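Local coordinates for protein amidohydrolase (Chromobacterium violaceum, PDB 2YB1) that hydrolyses 3',5'-bisphosphonucleosides to nucleoside 5'-phosphates and orthophosphate, using three manganese ions, at residues I115-W125 with H136-S144; T18-A27 with E47-I57. One frame throughout, in Å; residues are numbered along the deposited sequence.

Interaction 1 (I115-W125 with H136-S144); sequences IAGCFDGAMRW and HFARHLVDS
The imidazole of H140 lies flat under G121, whose CA sits 3.5 Å from the ring centroid, 18° off the ring normal, a CH-pi contact over the face. Glycine suits the place because any CB would run into CE1 of the same ring. H140 reaches this spot with CG anti to its backbone N (chi1 170°), and both ring nitrogens meet water at the ring edge: one water joins NE2 to A116 O, the other, 2.9 Å from H140 ND1, also takes the N-H of W125 NE1 and donates to D143 OD2, 3.2 Å away. The two waters, with G121 on one face and S144 OG over the other, probably hold the ring's rotation, and they bridge segments that share no direct hydrogen bond.

The next residue, A122, rests its methyl over the face of F137, its CB 3.7 Å from the ring centroid; the small side chain lets the helices approach to 7.8 Å between axes, crossing at 100°. The F137 ring also meets the edge of F119 through CZ, while C118 SG touches L141 CD2 at 3.8 Å. At the other end the W125 indole spreads across helix 136-143: R139 CB lies over one face of the five-membered ring, and D143 CB packs 3.4 Å from W125 CZ2. W125 O accepts from a water that in turn takes a weak bond from R139 NH1. The R139 guanidinium is salt-bridged to E254 and its side chain packs on H250; helix 134-143 begins with the substrate-binding R134 and T135, so the contact lies just behind the nucleotide site.

Helix 99-112 covers C118, F119 and F137 through L110, A103 and R104, and helix 150-156 packs against A138 and V142.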
loop_
_atom_site.group_PDB
_atom_site.type_symbol
_atom_site.label_atom_id
_atom_site.label_comp_id
_atom_site.label_asym_id
_atom_site.label_seq_id
_atom_site.Cartn_x
_atom_site.Cartn_y
_atom_site.Cartn_z
ATOM N N ILE A 115 -1.987 -17.104 -23.442
ATOM C CA ILE A 115 -2.642 -15.799 -23.542
ATOM C C ILE A 115 -1.659 -14.740 -24.005
ATOM O O ILE A 115 -0.870 -14.236 -23.220
ATOM C CB ILE A 115 -3.280 -15.375 -22.195
ATOM C CG1 ILE A 115 -4.056 -16.545 -21.590
ATOM C CG2 ILE A 115 -4.192 -14.157 -22.389
ATOM C CD1 ILE A 115 -4.556 -16.291 -20.177
ATOM N N ALA A 116 -1.748 -14.372 -25.277
ATOM C CA ALA A 116 -0.855 -13.371 -25.854
ATOM C C ALA A 116 -1.337 -11.964 -25.554
ATOM O O ALA A 116 -2.509 -11.762 -25.248
ATOM C CB ALA A 116 -0.688 -13.582 -27.356
ATOM N N GLY A 117 -0.418 -11.003 -25.609
ATOM C CA GLY A 117 -0.771 -9.596 -25.554
ATOM C C GLY A 117 -1.004 -8.997 -24.179
ATOM O O GLY A 117 -1.519 -7.885 -24.083
ATOM N N CYS A 118 -0.622 -9.709 -23.115
ATOM C CA CYS A 118 -0.899 -9.233 -21.755
ATOM C C CYS A 118 -0.051 -8.048 -21.276
ATOM O O CYS A 118 -0.556 -7.178 -20.566
ATOM C CB CYS A 118 -0.837 -10.383 -20.742
ATOM S SG CYS A 118 -2.152 -11.589 -21.011
ATOM N N PHE A 119 1.227 -8.004 -21.642
ATOM C CA PHE A 119 2.027 -6.822 -21.314
ATOM C C PHE A 119 1.408 -5.589 -21.956
ATOM O O PHE A 119 1.204 -4.567 -21.289
ATOM C CB PHE A 119 3.479 -6.966 -21.766
ATOM C CG PHE A 119 4.323 -5.731 -21.502
ATOM C CD1 PHE A 119 4.795 -5.453 -20.227
ATOM C CD2 PHE A 119 4.648 -4.856 -22.535
ATOM C CE1 PHE A 119 5.570 -4.328 -19.979
ATOM C CE2 PHE A 119 5.416 -3.719 -22.294
ATOM C CZ PHE A 119 5.872 -3.452 -21.012
ATOM N N ASP A 120 1.113 -5.678 -23.255
ATOM C CA ASP A 120 0.517 -4.539 -23.961
ATOM C C ASP A 120 -0.807 -4.134 -23.327
ATOM O O ASP A 120 -1.069 -2.950 -23.127
ATOM C CB ASP A 120 0.310 -4.847 -25.440
ATOM C CG ASP A 120 1.612 -4.908 -26.221
ATOM O OD1 ASP A 120 2.671 -4.531 -25.683
ATOM O OD2 ASP A 120 1.569 -5.318 -27.388
ATOM N N GLY A 121 -1.638 -5.123 -23.011
ATOM C CA GLY A 121 -2.938 -4.864 -22.414
ATOM C C GLY A 121 -2.828 -4.211 -21.049
ATOM O O GLY A 121 -3.549 -3.254 -20.743
ATOM N N ALA A 122 -1.922 -4.728 -20.222
ATOM C CA ALA A 122 -1.680 -4.152 -18.898
ATOM C C ALA A 122 -1.251 -2.690 -19.018
ATOM O O ALA A 122 -1.680 -1.832 -18.255
ATOM C CB ALA A 122 -0.604 -4.968 -18.150
ATOM N N MET A 123 -0.386 -2.420 -19.985
ATOM C CA MET A 123 0.139 -1.081 -20.202
ATOM C C MET A 123 -0.961 -0.055 -20.482
ATOM O O MET A 123 -0.799 1.131 -20.192
ATOM C CB MET A 123 1.153 -1.099 -21.346
ATOM C CG MET A 123 1.962 0.171 -21.450
ATOM S SD MET A 123 2.907 0.486 -19.944
ATOM C CE MET A 123 4.032 -0.891 -19.986
ATOM N N ARG A 124 -2.075 -0.520 -21.043
ATOM C CA ARG A 124 -3.206 0.342 -21.369
ATOM C C ARG A 124 -3.859 0.857 -20.094
ATOM O O ARG A 124 -4.556 1.879 -20.104
ATOM C CB ARG A 124 -4.237 -0.423 -22.209
ATOM C CG ARG A 124 -4.033 -0.343 -23.728
ATOM C CD ARG A 124 -2.655 -0.822 -24.160
ATOM N NE ARG A 124 -2.305 -0.353 -25.504
ATOM C CZ ARG A 124 -2.246 -1.126 -26.588
ATOM N NH1 ARG A 124 -2.503 -2.427 -26.506
ATOM N NH2 ARG A 124 -1.915 -0.592 -27.758
ATOM N N TRP A 125 -3.640 0.133 -19.000
ATOM C CA TRP A 125 -4.232 0.474 -17.707
ATOM C C TRP A 125 -3.285 1.256 -16.790
ATOM O O TRP A 125 -3.639 1.603 -15.663
ATOM C CB TRP A 125 -4.707 -0.810 -17.004
ATOM C CG TRP A 125 -5.853 -1.431 -17.716
ATOM C CD1 TRP A 125 -5.803 -2.353 -18.729
ATOM C CD2 TRP A 125 -7.236 -1.149 -17.495
ATOM N NE1 TRP A 125 -7.076 -2.665 -19.145
ATOM C CE2 TRP A 125 -7.975 -1.942 -18.404
ATOM C CE3 TRP A 125 -7.923 -0.306 -16.619
ATOM C CZ2 TRP A 125 -9.368 -1.914 -18.456
ATOM C CZ3 TRP A 125 -9.312 -0.275 -16.676
ATOM C CH2 TRP A 125 -10.018 -1.075 -17.586
ATOM N N HIS A 136 -2.364 -4.129 -12.855
ATOM C CA HIS A 136 -2.689 -3.740 -14.222
ATOM C C HIS A 136 -2.907 -4.959 -15.124
ATOM O O HIS A 136 -3.806 -4.949 -15.975
ATOM C CB HIS A 136 -1.603 -2.836 -14.795
ATOM C CG HIS A 136 -1.335 -1.618 -13.970
ATOM N ND1 HIS A 136 -0.109 -1.367 -13.387
ATOM C CD2 HIS A 136 -2.138 -0.589 -13.613
ATOM C CE1 HIS A 136 -0.165 -0.223 -12.727
ATOM N NE2 HIS A 136 -1.383 0.272 -12.853
ATOM N N PHE A 137 -2.101 -6.005 -14.934
ATOM C CA PHE A 137 -2.272 -7.257 -15.673
ATOM C C PHE A 137 -3.637 -7.857 -15.375
ATOM O O PHE A 137 -4.318 -8.351 -16.270
ATOM C CB PHE A 137 -1.173 -8.276 -15.317
ATOM C CG PHE A 137 0.102 -8.097 -16.109
ATOM C CD1 PHE A 137 1.013 -7.099 -15.777
ATOM C CD2 PHE A 137 0.372 -8.912 -17.199
ATOM C CE1 PHE A 137 2.181 -6.926 -16.519
ATOM C CE2 PHE A 137 1.533 -8.740 -17.945
ATOM C CZ PHE A 137 2.440 -7.744 -17.596
ATOM N N ALA A 138 -4.042 -7.801 -14.111
ATOM C CA ALA A 138 -5.336 -8.351 -13.715
ATOM C C ALA A 138 -6.495 -7.575 -14.349
ATOM O O ALA A 138 -7.457 -8.172 -14.836
ATOM C CB ALA A 138 -5.464 -8.377 -12.192
ATOM N N ARG A 139 -6.407 -6.247 -14.346
ATOM C CA ARG A 139 -7.451 -5.432 -14.964
ATOM C C ARG A 139 -7.570 -5.761 -16.437
ATOM O O ARG A 139 -8.683 -5.824 -16.968
ATOM C CB ARG A 139 -7.209 -3.929 -14.782
ATOM C CG ARG A 139 -7.426 -3.485 -13.367
ATOM C CD ARG A 139 -7.418 -1.968 -13.178
ATOM N NE ARG A 139 -7.528 -1.710 -11.745
ATOM C CZ ARG A 139 -6.696 -0.961 -11.034
ATOM N NH1 ARG A 139 -5.690 -0.315 -11.626
ATOM N NH2 ARG A 139 -6.896 -0.843 -9.724
ATOM N N HIS A 140 -6.425 -5.967 -17.089
ATOM C CA HIS A 140 -6.428 -6.354 -18.499
ATOM C C HIS A 140 -7.114 -7.699 -18.685
ATOM O O HIS A 140 -7.971 -7.840 -19.553
ATOM C CB HIS A 140 -5.025 -6.428 -19.096
ATOM C CG HIS A 140 -5.002 -7.055 -20.460
ATOM N ND1 HIS A 140 -5.671 -6.513 -21.537
ATOM C CD2 HIS A 140 -4.431 -8.200 -20.909
ATOM C CE1 HIS A 140 -5.496 -7.283 -22.596
ATOM N NE2 HIS A 140 -4.745 -8.313 -22.242
ATOM N N LEU A 141 -6.730 -8.685 -17.876
ATOM C CA LEU A 141 -7.288 -10.034 -18.014
ATOM C C LEU A 141 -8.804 -10.044 -17.814
ATOM O O LEU A 141 -9.520 -10.800 -18.473
ATOM C CB LEU A 141 -6.593 -11.017 -17.067
ATOM C CG LEU A 141 -5.145 -11.327 -17.472
ATOM C CD1 LEU A 141 -4.350 -11.896 -16.300
ATOM C CD2 LEU A 141 -5.107 -12.268 -18.687
ATOM N N VAL A 142 -9.294 -9.196 -16.915
ATOM C CA VAL A 142 -10.736 -9.098 -16.697
ATOM C C VAL A 142 -11.420 -8.318 -17.823
ATOM O O VAL A 142 -12.405 -8.777 -18.399
ATOM C CB VAL A 142 -11.065 -8.432 -15.352
ATOM C CG1 VAL A 142 -12.575 -8.219 -15.228
ATOM C CG2 VAL A 142 -10.524 -9.277 -14.193
ATOM N N ASP A 143 -10.878 -7.149 -18.149
ATOM C CA ASP A 143 -11.469 -6.297 -19.173
ATOM C C ASP A 143 -11.527 -6.973 -20.548
ATOM O O ASP A 143 -12.500 -6.813 -21.290
ATOM C CB ASP A 143 -10.698 -4.985 -19.277
ATOM C CG ASP A 143 -11.187 -4.120 -20.415
ATOM O OD1 ASP A 143 -12.160 -3.370 -20.206
ATOM O OD2 ASP A 143 -10.601 -4.197 -21.518
ATOM N N SER A 144 -10.484 -7.724 -20.881
ATOM C CA SER A 144 -10.402 -8.392 -22.176
ATOM C C SER A 144 -11.185 -9.705 -22.163
ATOM O O SER A 144 -11.249 -10.417 -23.168
ATOM C CB SER A 144 -8.942 -8.659 -22.543
ATOM O OG SER A 144 -8.387 -9.638 -21.679
HETATM O O HOH W 1 -4.464 -10.284 -24.141
HETATM O O HOH W 2 -7.364 -4.151 -21.525
HETATM O O HOH W 3 -3.369 2.319 -12.413
HETATM O O HOH W 4 -5.681 1.113 -13.924
#

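Interaction 2 (T18-A27 with E47-I57); sequences TPTEVIDRAA and EAAAAAARRGI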
loop_
_atom_site.group_PDB
_atom_site.type_symbol
_atom_site.label_atom_id
_atom_site.label_comp_id
_atom_site.label_asym_id
_atom_site.label_seq_id
_atom_site.Cartn_x
_atom_site.Cartn_y
_atom_site.Cartn_z
ATOM N N THR A 18 -7.002 9.319 -10.124
ATOM C CA THR A 18 -5.892 10.237 -9.903
ATOM C C THR A 18 -5.853 10.653 -8.425
ATOM O O THR A 18 -6.827 10.478 -7.687
ATOM C CB THR A 18 -6.010 11.505 -10.776
ATOM O OG1 THR A 18 -7.155 12.260 -10.359
ATOM C CG2 THR A 18 -6.145 11.130 -12.262
ATOM N N PRO A 19 -4.720 11.210 -7.985
ATOM C CA PRO A 19 -4.655 11.695 -6.604
ATOM C C PRO A 19 -5.812 12.660 -6.295
ATOM O O PRO A 19 -6.413 12.567 -5.230
ATOM C CB PRO A 19 -3.290 12.402 -6.554
ATOM C CG PRO A 19 -2.453 11.637 -7.598
ATOM C CD PRO A 19 -3.440 11.383 -8.709
ATOM N N THR A 20 -6.130 13.575 -7.214
ATOM C CA THR A 20 -7.238 14.498 -6.972
ATOM C C THR A 20 -8.566 13.740 -6.873
ATOM O O THR A 20 -9.361 13.972 -5.955
ATOM C CB THR A 20 -7.313 15.616 -8.032
ATOM O OG1 THR A 20 -6.187 16.483 -7.882
ATOM C CG2 THR A 20 -8.572 16.451 -7.850
ATOM N N GLU A 21 -8.794 12.810 -7.796
ATOM C CA GLU A 21 -10.058 12.080 -7.830
ATOM C C GLU A 21 -10.281 11.222 -6.590
ATOM O O GLU A 21 -11.398 11.149 -6.078
ATOM C CB GLU A 21 -10.143 11.202 -9.081
ATOM C CG GLU A 21 -10.293 11.989 -10.372
ATOM C CD GLU A 21 -10.151 11.107 -11.605
ATOM O OE1 GLU A 21 -9.618 9.984 -11.485
ATOM O OE2 GLU A 21 -10.571 11.538 -12.690
ATOM N N VAL A 22 -9.226 10.564 -6.113
ATOM C CA VAL A 22 -9.373 9.644 -4.977
ATOM C C VAL A 22 -9.604 10.424 -3.677
ATOM O O VAL A 22 -10.426 10.032 -2.842
ATOM C CB VAL A 22 -8.191 8.626 -4.877
ATOM C CG1 VAL A 22 -6.910 9.309 -4.423
ATOM C CG2 VAL A 22 -8.563 7.428 -3.952
ATOM N N ILE A 23 -8.924 11.560 -3.537
ATOM C CA ILE A 23 -9.161 12.449 -2.393
ATOM C C ILE A 23 -10.588 13.006 -2.412
ATOM O O ILE A 23 -11.270 13.040 -1.379
ATOM C CB ILE A 23 -8.136 13.627 -2.349
ATOM C CG1 ILE A 23 -6.709 13.108 -2.099
ATOM C CG2 ILE A 23 -8.537 14.662 -1.299
ATOM C CD1 ILE A 23 -6.538 12.371 -0.772
ATOM N N ASP A 24 -11.037 13.436 -3.591
ATOM C CA ASP A 24 -12.391 13.961 -3.753
ATOM C C ASP A 24 -13.453 12.903 -3.418
ATOM O O ASP A 24 -14.490 13.219 -2.833
ATOM C CB ASP A 24 -12.603 14.487 -5.177
ATOM C CG ASP A 24 -11.941 15.845 -5.407
ATOM O OD1 ASP A 24 -11.492 16.483 -4.424
ATOM O OD2 ASP A 24 -11.872 16.274 -6.579
ATOM N N ARG A 25 -13.190 11.653 -3.796
ATOM C CA ARG A 25 -14.104 10.552 -3.507
ATOM C C ARG A 25 -14.133 10.301 -2.000
ATOM O O ARG A 25 -15.204 10.199 -1.402
ATOM C CB ARG A 25 -13.681 9.282 -4.251
ATOM C CG ARG A 25 -14.599 8.063 -4.011
ATOM C CD ARG A 25 -14.067 6.842 -4.763
ATOM N NE ARG A 25 -14.899 5.647 -4.599
ATOM C CZ ARG A 25 -15.900 5.288 -5.402
ATOM N NH1 ARG A 25 -16.230 6.036 -6.447
ATOM N NH2 ARG A 25 -16.580 4.167 -5.156
ATOM N N ALA A 26 -12.954 10.221 -1.386
ATOM C CA ALA A 26 -12.863 10.061 0.065
ATOM C C ALA A 26 -13.622 11.185 0.778
ATOM O O ALA A 26 -14.279 10.961 1.795
ATOM C CB ALA A 26 -11.404 10.057 0.500
ATOM N N ALA A 27 -13.540 12.391 0.223
ATOM C CA ALA A 27 -14.094 13.581 0.868
ATOM C C ALA A 27 -15.619 13.519 1.028
ATOM O O ALA A 27 -16.189 14.213 1.869
ATOM C CB ALA A 27 -13.686 14.843 0.093
ATOM N N GLU A 47 -0.024 16.530 -5.190
ATOM C CA GLU A 47 -1.378 16.710 -5.715
ATOM C C GLU A 47 -2.440 16.307 -4.680
ATOM O O GLU A 47 -3.426 17.029 -4.461
ATOM C CB GLU A 47 -1.570 15.905 -7.000
ATOM C CG GLU A 47 -2.970 16.021 -7.586
ATOM C CD GLU A 47 -3.158 15.180 -8.838
ATOM O OE1 GLU A 47 -2.152 14.824 -9.490
ATOM O OE2 GLU A 47 -4.322 14.879 -9.168
ATOM N N ALA A 48 -2.254 15.144 -4.063
ATOM C CA ALA A 48 -3.192 14.682 -3.041
ATOM C C ALA A 48 -3.287 15.688 -1.895
ATOM O O ALA A 48 -4.379 15.985 -1.416
ATOM C CB ALA A 48 -2.791 13.291 -2.507
ATOM N N ALA A 49 -2.142 16.202 -1.457
ATOM C CA ALA A 49 -2.112 17.183 -0.365
ATOM C C ALA A 49 -2.899 18.446 -0.715
ATOM O O ALA A 49 -3.664 18.971 0.095
ATOM C CB ALA A 49 -0.659 17.536 0.013
ATOM N N ALA A 50 -2.709 18.940 -1.929
ATOM C CA ALA A 50 -3.422 20.127 -2.371
ATOM C C ALA A 50 -4.927 19.867 -2.439
ATOM O O ALA A 50 -5.743 20.722 -2.059
ATOM C CB ALA A 50 -2.892 20.591 -3.735
ATOM N N ALA A 51 -5.292 18.690 -2.944
ATOM C CA ALA A 51 -6.697 18.313 -3.051
ATOM C C ALA A 51 -7.338 18.170 -1.665
ATOM O O ALA A 51 -8.469 18.616 -1.441
ATOM C CB ALA A 51 -6.842 17.025 -3.870
ATOM N N ALA A 52 -6.611 17.567 -0.725
ATOM C CA ALA A 52 -7.116 17.427 0.640
ATOM C C ALA A 52 -7.297 18.789 1.331
ATOM O O ALA A 52 -8.354 19.063 1.901
ATOM C CB ALA A 52 -6.201 16.506 1.473
ATOM N N ALA A 53 -6.275 19.641 1.264
ATOM C CA ALA A 53 -6.334 20.958 1.897
ATOM C C ALA A 53 -7.504 21.771 1.349
ATOM O O ALA A 53 -8.216 22.443 2.101
ATOM C CB ALA A 53 -5.020 21.711 1.698
ATOM N N ARG A 54 -7.705 21.703 0.036
ATOM C CA ARG A 54 -8.790 22.445 -0.599
ATOM C C ARG A 54 -10.163 22.037 -0.058
ATOM O O ARG A 54 -11.083 22.843 -0.053
ATOM C CB ARG A 54 -8.759 22.265 -2.117
ATOM C CG ARG A 54 -9.917 22.940 -2.823
ATOM C CD ARG A 54 -9.790 22.824 -4.328
ATOM N NE ARG A 54 -10.787 23.654 -4.995
ATOM C CZ ARG A 54 -11.941 23.199 -5.464
ATOM N NH1 ARG A 54 -12.243 21.911 -5.353
ATOM N NH2 ARG A 54 -12.788 24.034 -6.047
ATOM N N ARG A 55 -10.295 20.786 0.382
ATOM C CA ARG A 55 -11.563 20.265 0.905
ATOM C C ARG A 55 -11.613 20.349 2.431
ATOM O O ARG A 55 -12.574 19.882 3.056
ATOM C CB ARG A 55 -11.782 18.805 0.480
ATOM C CG ARG A 55 -11.760 18.545 -1.024
ATOM C CD ARG A 55 -13.113 18.770 -1.645
ATOM N NE ARG A 55 -13.083 18.457 -3.076
ATOM C CZ ARG A 55 -13.926 18.956 -3.977
ATOM N NH1 ARG A 55 -14.886 19.795 -3.602
ATOM N NH2 ARG A 55 -13.800 18.617 -5.258
ATOM N N GLY A 56 -10.572 20.918 3.028
ATOM C CA GLY A 56 -10.524 21.112 4.474
ATOM C C GLY A 56 -10.176 19.856 5.258
ATOM O O GLY A 56 -10.560 19.726 6.429
ATOM N N ILE A 57 -9.449 18.934 4.621
ATOM C CA ILE A 57 -9.139 17.624 5.211
ATOM C C ILE A 57 -7.663 17.482 5.581
ATOM O O ILE A 57 -6.794 17.549 4.704
ATOM C CB ILE A 57 -9.456 16.482 4.215
ATOM C CG1 ILE A 57 -10.912 16.562 3.727
ATOM C CG2 ILE A 57 -9.139 15.118 4.837
ATOM C CD1 ILE A 57 -11.212 15.683 2.499
HETATM O O HOH W 5 -9.925 18.785 -4.036
#
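E47 is fully stretched, CG anti to the backbone N (chi1 179°), which carries its carboxylate across P19 to the first turn of helix 19-27. T20 turns OG1 back beside its own backbone N (chi1 -68°), and the two donors converge on one oxygen. T20 OG1 donates to E47 OE2 over 2.8 Å, on the anti side and close to the carboxylate plane, whereas T20 N, 3.0 Å from E47 OE2, comes from well above that plane. The negative group therefore sits at a helix N-terminus, where the dipole should favour it. A capping box closes the same end: T18 OG1 accepts from E21 N, and E21 OE1 from T18 N. P19, lacking an N-H, fits the first turn, and P19 CB lies 3.6 Å from E47 CD.

Between the axes, 8.3 Å apart and inclined at 32°, I23 fills the middle. I23 CG2 presses on the backbone of A51 and A52, 3.5 Å from A52 N, and CG1 on A48 CB. The methyls of A48, A51 and A52 are short enough for the branched I23 to reach the backbone between them. R55 NE donates to D24 OD1 at 2.9 Å, almost straight and in the guanidinium plane; the carboxylate stands nearly perpendicular, OD1 is met from above its plane, and the second bond, R55 NH2 to D24 OD2, is weak. A water links D24 OD1 to A51 O. A Schellman motif at G56, suited to positive phi, turns the chain so that I57 CD1 meets A27 CB.

The helices belong to successive beta-alpha-beta crossovers of the TIM-barrel-related PHP fold, joining strands 4-5, 33-36 and 59-69; I23 and A26, and I57 beyond the second helix, touch L34, while I23, A48 and A52 pack on F59.

Overall arrangement
Interaction 2 closes before interaction 1 opens along the chain, and both lie within the PHP domain of this monomer. Their centres are about 29 Å apart and their nearest atoms about 10 Å, with no touch. Interaction 2 joins two helices that flank strands 33-36 and 59-69, close to the start of the seven-stranded mixed sheet, whereas interaction 1 belongs to a helical region that follows strand 72-79. Interaction 1 lies by the nucleotide-binding side of the site, the R139 side chain about 7 Å from the bound AMP; interaction 2 packs the helices of the early strands, whose neighbouring loops carry metal ligands such as H9, about 9 Å from P19 between side chains.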